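PDB 3T8R: staphylococcus aureus CymR from Staphylococcus aureus, which probably acts as a dimeric, DNA-binding transcriptional regulator of the Rrf2 type that senses oxidation through a thiol and controls stress resistance and the oxidative response. Local coordinates for residues S7-Y12 with E46-P51; S33-E36 with S41-Y44; I58-V61 with G67-L70. All blocks are in the same frame, centred on the assembly; numbering follows the deposited sequence.

Contact 1: residues S7-Y12 with E46-P51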
# COMPACT_ATOMS: atom_id res chain seq x y z
N SER A 7 1.05 8.42 3.71
CA SER A 7 0.91 9.55 4.63
C SER A 7 2.02 10.57 4.43
O SER A 7 3.20 10.26 4.66
CB SER A 7 0.92 9.07 6.08
OG SER A 7 1.27 10.12 6.95
N THR A 8 1.65 11.77 4.01
CA THR A 8 2.62 12.82 3.75
C THR A 8 3.43 13.14 5.02
O THR A 8 4.65 13.27 4.95
CB THR A 8 1.94 14.10 3.24
OG1 THR A 8 1.29 13.82 1.99
CG2 THR A 8 2.97 15.20 3.02
N LYS A 9 2.74 13.26 6.15
CA LYS A 9 3.41 13.48 7.44
C LYS A 9 4.42 12.37 7.73
O LYS A 9 5.53 12.64 8.19
CB LYS A 9 2.38 13.53 8.57
CG LYS A 9 1.52 14.79 8.58
CD LYS A 9 0.66 14.85 9.83
CE LYS A 9 -0.44 13.79 9.80
NZ LYS A 9 -1.33 13.87 11.01
N GLY A 10 4.02 11.12 7.49
CA GLY A 10 4.88 9.98 7.73
C GLY A 10 6.13 10.04 6.89
O GLY A 10 7.23 9.87 7.41
N ARG A 11 5.97 10.29 5.59
CA ARG A 11 7.12 10.39 4.71
C ARG A 11 8.09 11.47 5.16
O ARG A 11 9.30 11.23 5.26
CB ARG A 11 6.68 10.65 3.27
CG ARG A 11 5.90 9.50 2.69
CD ARG A 11 5.45 9.78 1.26
NE ARG A 11 6.56 9.73 0.32
CZ ARG A 11 6.40 9.81 -1.00
NH1 ARG A 11 5.18 9.97 -1.49
NH2 ARG A 11 7.45 9.76 -1.81
N TYR A 12 7.58 12.67 5.41
CA TYR A 12 8.47 13.77 5.79
C TYR A 12 9.06 13.55 7.18
O TYR A 12 10.19 13.91 7.42
CB TYR A 12 7.78 15.12 5.67
CG TYR A 12 7.64 15.56 4.23
CD1 TYR A 12 8.76 15.88 3.48
CD2 TYR A 12 6.40 15.62 3.61
CE1 TYR A 12 8.65 16.27 2.14
CE2 TYR A 12 6.28 16.01 2.28
CZ TYR A 12 7.41 16.33 1.56
OH TYR A 12 7.31 16.72 0.23
N GLU A 46 7.21 21.65 12.26
CA GLU A 46 6.89 21.71 13.67
C GLU A 46 5.84 20.68 14.06
O GLU A 46 5.89 20.11 15.15
CB GLU A 46 6.42 23.12 14.04
CG GLU A 46 6.10 23.31 15.51
CD GLU A 46 7.29 23.01 16.40
OE1 GLU A 46 7.08 22.43 17.48
OE2 GLU A 46 8.43 23.37 16.02
N GLN A 47 4.89 20.43 13.17
CA GLN A 47 3.83 19.46 13.42
C GLN A 47 4.34 18.02 13.42
O GLN A 47 3.70 17.13 13.97
CB GLN A 47 2.70 19.62 12.41
CG GLN A 47 1.94 20.92 12.57
CD GLN A 47 0.84 21.07 11.54
OE1 GLN A 47 0.83 20.38 10.51
NE2 GLN A 47 -0.10 21.98 11.80
N LEU A 48 5.49 17.80 12.79
CA LEU A 48 6.08 16.48 12.77
C LEU A 48 6.95 16.32 14.00
O LEU A 48 6.98 15.26 14.63
CB LEU A 48 6.95 16.30 11.52
CG LEU A 48 6.26 16.62 10.20
CD1 LEU A 48 7.26 16.47 9.07
CD2 LEU A 48 5.09 15.70 9.99
N VAL A 49 7.66 17.38 14.34
CA VAL A 49 8.57 17.36 15.47
C VAL A 49 7.82 17.12 16.77
O VAL A 49 8.27 16.35 17.62
CB VAL A 49 9.35 18.66 15.57
CG1 VAL A 49 9.95 18.81 16.95
CG2 VAL A 49 10.42 18.71 14.49
N GLY A 50 6.68 17.77 16.93
CA GLY A 50 5.89 17.64 18.14
C GLY A 50 5.74 16.21 18.62
O GLY A 50 6.18 15.88 19.73
N PRO A 51 5.12 15.35 17.80
CA PRO A 51 4.88 13.94 18.14
C PRO A 51 6.16 13.13 18.34
O PRO A 51 6.20 12.29 19.23
CB PRO A 51 4.09 13.42 16.94
CG PRO A 51 3.42 14.63 16.38
CD PRO A 51 4.38 15.76 16.59
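Leu48 reaches out from helix 42-54 and sets its two methyl groups against the first turn of helix 8-21. Its CG lies anti to the carbonyl carbon (chi1 -53°), which directs the fork of the side chain at residues 9 and 12. The branches divide the work. Leu48 CD1 touches Tyr12 CB at 3.7 Å, next to the backbone of that residue. Leu48 CD2 sits 3.6 Å from Lys9 O and 3.8 Å from Lys9 CB. One leucine thus covers two residues one helical turn apart, and it is buried. This is the close part of the contact, and it is wholly van der Waals packing.

The helices belong to the helix-turn-helix region of an Rrf2-type regulator. Helix 42-54 follows helix 31-37 there, and helix 8-21 packs against helix 42-54. Tyr44, one turn before Leu48, extends the packing on Thr8, Lys9 and Tyr12.

The solvent side is loose, and Lys9 makes it so. Lys9 gives only the root of its side chain to Leu48. Its chain bends at chi3 (-70°), and its exposed end leads away from helix 42-54. The Tyr12 ring also leaves Leu48, but it packs elsewhere, on Tyr44 and on Ile96 of the second subunit. Thr8 CG2 lies at the edge of that ring, in its plane.

Helix 8-21 has its own fastening at the start. Ser7 OG accepts a hydrogen bond from Gly10 N at 3.0 Å, an ST motif. Arg11 turns away from helix 42-54 and joins the second subunit instead. Its NE forms a salt bridge with Glu99 of that subunit, and Ile96 of the same subunit packs on Arg11 too.

Contact 2: residues S33-E36 with S41-Y44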
# COMPACT_ATOMS: atom_id res chain seq x y z
N SER A 33 17.12 24.38 8.76
CA SER A 33 17.89 23.71 7.71
C SER A 33 17.18 22.47 7.15
O SER A 33 17.19 22.24 5.95
CB SER A 33 19.31 23.40 8.18
OG SER A 33 19.38 22.15 8.84
N ILE A 34 16.53 21.69 8.01
CA ILE A 34 15.77 20.53 7.56
C ILE A 34 14.59 20.92 6.67
O ILE A 34 14.37 20.31 5.61
CB ILE A 34 15.27 19.67 8.75
CG1 ILE A 34 16.46 19.12 9.53
CG2 ILE A 34 14.40 18.52 8.25
CD1 ILE A 34 16.13 18.70 10.94
N ALA A 35 13.84 21.93 7.08
CA ALA A 35 12.70 22.40 6.30
C ALA A 35 13.17 22.86 4.93
O ALA A 35 12.57 22.52 3.91
CB ALA A 35 11.98 23.54 7.03
N GLU A 36 14.23 23.65 4.91
CA GLU A 36 14.78 24.15 3.66
C GLU A 36 15.25 22.99 2.80
O GLU A 36 14.92 22.92 1.62
CB GLU A 36 15.90 25.15 3.92
CG GLU A 36 15.37 26.56 4.15
CD GLU A 36 16.38 27.51 4.78
OE1 GLU A 36 17.52 27.08 5.06
OE2 GLU A 36 16.02 28.68 4.99
N SER A 41 7.51 24.06 4.84
CA SER A 41 7.51 25.20 5.77
C SER A 41 7.98 24.76 7.14
O SER A 41 7.79 23.60 7.53
CB SER A 41 6.12 25.83 5.86
OG SER A 41 5.20 25.00 6.54
N ASP A 42 8.61 25.68 7.88
CA ASP A 42 9.05 25.39 9.25
C ASP A 42 7.86 25.03 10.11
O ASP A 42 7.96 24.21 11.02
CB ASP A 42 9.78 26.60 9.85
CG ASP A 42 11.17 26.80 9.27
OD1 ASP A 42 12.16 26.61 10.01
OD2 ASP A 42 11.27 27.14 8.07
N LEU A 43 6.72 25.65 9.82
CA LEU A 43 5.51 25.41 10.59
C LEU A 43 5.03 23.97 10.39
O LEU A 43 4.60 23.32 11.34
CB LEU A 43 4.43 26.41 10.18
CG LEU A 43 3.14 26.53 10.99
CD1 LEU A 43 3.40 27.02 12.42
CD2 LEU A 43 2.16 27.46 10.26
N TYR A 44 5.10 23.48 9.16
CA TYR A 44 4.70 22.12 8.88
C TYR A 44 5.65 21.16 9.58
O TYR A 44 5.23 20.15 10.13
CB TYR A 44 4.68 21.86 7.37
CG TYR A 44 4.24 20.47 6.99
CD1 TYR A 44 2.90 20.15 6.86
CD2 TYR A 44 5.18 19.47 6.76
CE1 TYR A 44 2.50 18.88 6.50
CE2 TYR A 44 4.79 18.19 6.42
CZ TYR A 44 3.45 17.90 6.28
OH TYR A 44 3.06 16.62 5.93
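Asp42 holds its CG anti to the carbonyl carbon, beside its own backbone N (chi1 -74°), and this swings the carboxylate toward Ala35. The second torsion, chi2 -112°, places OD2 as the nearer oxygen. Asp42 OD2 then lies 3.8 Å from Ala35 CB, and Asp42 CG lies 4.0 Å from the same methyl. The touch is one of van der Waals contact, a carboxylate against a methyl group. Ala35 CB points toward the start of helix 42-54. That methyl also meets the backbone, with Ala35 CB 4.2 Å from Ser41 C. The small side chain allows a close approach of the two chain segments, and the CA atoms of Ala35 and Asp42 are 5.6 Å apart.

Helix 31-37 and helix 42-54 are joined by a short turn, and together they are consistent with the helix-turn-helix unit of this Rrf2-type regulator. The contact lies where the turn delivers the chain into the second helix. Ala35 is buried there and also packs on Leu45. Asp42 remains exposed at the margin.

Ser41 is the N-cap of helix 42-54. Its OG accepts a hydrogen bond from Tyr44 N at 3.0 Å, so a backbone N-H in the first turn is satisfied. The N-H to acceptor angle is 151°. Glu36 OE2 and Asp42 OD2 stand 5.9 Å apart. Their like charges would probably disfavour a closer approach, although the helix start beside Asp42 may offset part of its charge. Ile34 takes another direction and packs on Leu16 of helix 8-21 and on Leu45.

Contact 3: residues I58-V61 with G67-L70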
# COMPACT_ATOMS: atom_id res chain seq x y z
N ILE A 58 13.34 12.19 19.65
CA ILE A 58 14.23 13.31 19.39
C ILE A 58 14.11 14.33 20.52
O ILE A 58 13.15 14.30 21.29
CB ILE A 58 13.89 13.99 18.05
CG1 ILE A 58 12.54 14.71 18.11
CG2 ILE A 58 13.88 12.96 16.94
CD1 ILE A 58 12.25 15.58 16.89
N ARG A 59 15.07 15.24 20.59
CA ARG A 59 15.03 16.30 21.60
C ARG A 59 15.67 17.57 21.06
O ARG A 59 16.52 17.53 20.18
CB ARG A 59 15.73 15.86 22.87
CG ARG A 59 17.21 15.65 22.69
CD ARG A 59 17.81 15.24 24.01
NE ARG A 59 19.20 14.85 23.91
CZ ARG A 59 19.88 14.32 24.92
NH1 ARG A 59 19.27 14.12 26.08
NH2 ARG A 59 21.16 13.99 24.77
N SER A 60 15.23 18.71 21.59
CA SER A 60 15.81 19.97 21.17
C SER A 60 16.99 20.31 22.06
O SER A 60 17.06 19.87 23.21
CB SER A 60 14.75 21.08 21.22
OG SER A 60 13.97 20.98 22.39
N VAL A 61 17.95 21.07 21.53
CA VAL A 61 19.08 21.54 22.32
C VAL A 61 18.76 22.95 22.80
O VAL A 61 18.10 23.73 22.10
CB VAL A 61 20.40 21.55 21.53
CG1 VAL A 61 20.74 22.96 21.07
CG2 VAL A 61 21.52 20.99 22.38
N GLY A 67 16.85 23.63 17.31
CA GLY A 67 17.85 22.70 16.82
C GLY A 67 17.62 21.35 17.47
O GLY A 67 17.27 21.29 18.65
N TYR A 68 17.79 20.28 16.71
CA TYR A 68 17.37 18.95 17.15
C TYR A 68 18.41 17.86 16.99
O TYR A 68 19.32 17.97 16.18
CB TYR A 68 16.09 18.56 16.42
CG TYR A 68 14.89 19.29 16.95
CD1 TYR A 68 14.15 18.77 18.00
CD2 TYR A 68 14.52 20.52 16.43
CE1 TYR A 68 13.06 19.44 18.50
CE2 TYR A 68 13.42 21.21 16.94
CZ TYR A 68 12.70 20.65 17.97
OH TYR A 68 11.60 21.31 18.48
N GLN A 69 18.24 16.79 17.77
CA GLN A 69 19.10 15.62 17.67
C GLN A 69 18.29 14.39 18.08
O GLN A 69 17.27 14.50 18.76
CB GLN A 69 20.33 15.78 18.57
CG GLN A 69 20.03 15.68 20.05
CD GLN A 69 21.22 16.01 20.94
OE1 GLN A 69 22.31 16.31 20.45
NE2 GLN A 69 21.02 15.95 22.25
N LEU A 70 18.72 13.22 17.63
CA LEU A 70 18.14 11.99 18.12
C LEU A 70 18.33 11.90 19.63
O LEU A 70 19.38 12.25 20.15
CB LEU A 70 18.86 10.82 17.48
CG LEU A 70 18.10 9.86 16.57
CD1 LEU A 70 17.11 10.57 15.65
CD2 LEU A 70 19.13 9.08 15.80
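Arg59 and Gln69 form the hydrogen-bonded pair between two antiparallel strands. Arg59 N donates to Gln69 O at 3.0 Å, and Gln69 N returns a bond to Arg59 O at 3.1 Å. The two bonds satisfy the backbone N and O of both residues. Nearer the turn, Val61 N donates to Gly67 O at 3.0 Å. The carbonyls take softer contacts too. Ser60 CA sends a CA-H...O contact to Gly67 O at 3.2 Å, and Ile58 CA sends another to Gln69 O.

Ser60 and Tyr68 share one face. Ser60 CB sits over the Tyr68 ring, 4.0 Å from its centroid, in a CH-pi contact. Tyr68 OH has a weak hydrogen bond to Arg53, and the Tyr68 backbone bonds to Ile29 of strand 29-30, on the other side of strand 67-70. Ile58 CD1 meets Tyr68 CD1 obliquely at 3.9 Å, and Ile58 also packs on helices 8-21 and 42-54. Arg59 and Gln69 cross on the other face, with the guanidinium and amide planes 36° apart. A hairpin following the probable recognition helix 42-54 is consistent with the wing of a winged helix-turn-helix domain, as in Rrf2-type regulators.

From the N terminus, helix 8-21 comes first and is held by contact 1, which closes a loop of 33 residues back to helix 42-54. Contact 2 is nested inside that loop. It closes the short turn between helix 31-37 and helix 42-54. Contact 3 follows in series and closes the hairpin of strands 58-60 and 67-70. None of the three cross. Helix 42-54 is common to contacts 1 and 2, and Tyr44 of contact 2 touches helix 8-21 beside contact 1. Val49 of the same helix touches Ile58 and Tyr68, so contact 1 also meets contact 3. Contacts 2 and 3 do not touch; their nearest atoms are about 5 Å apart.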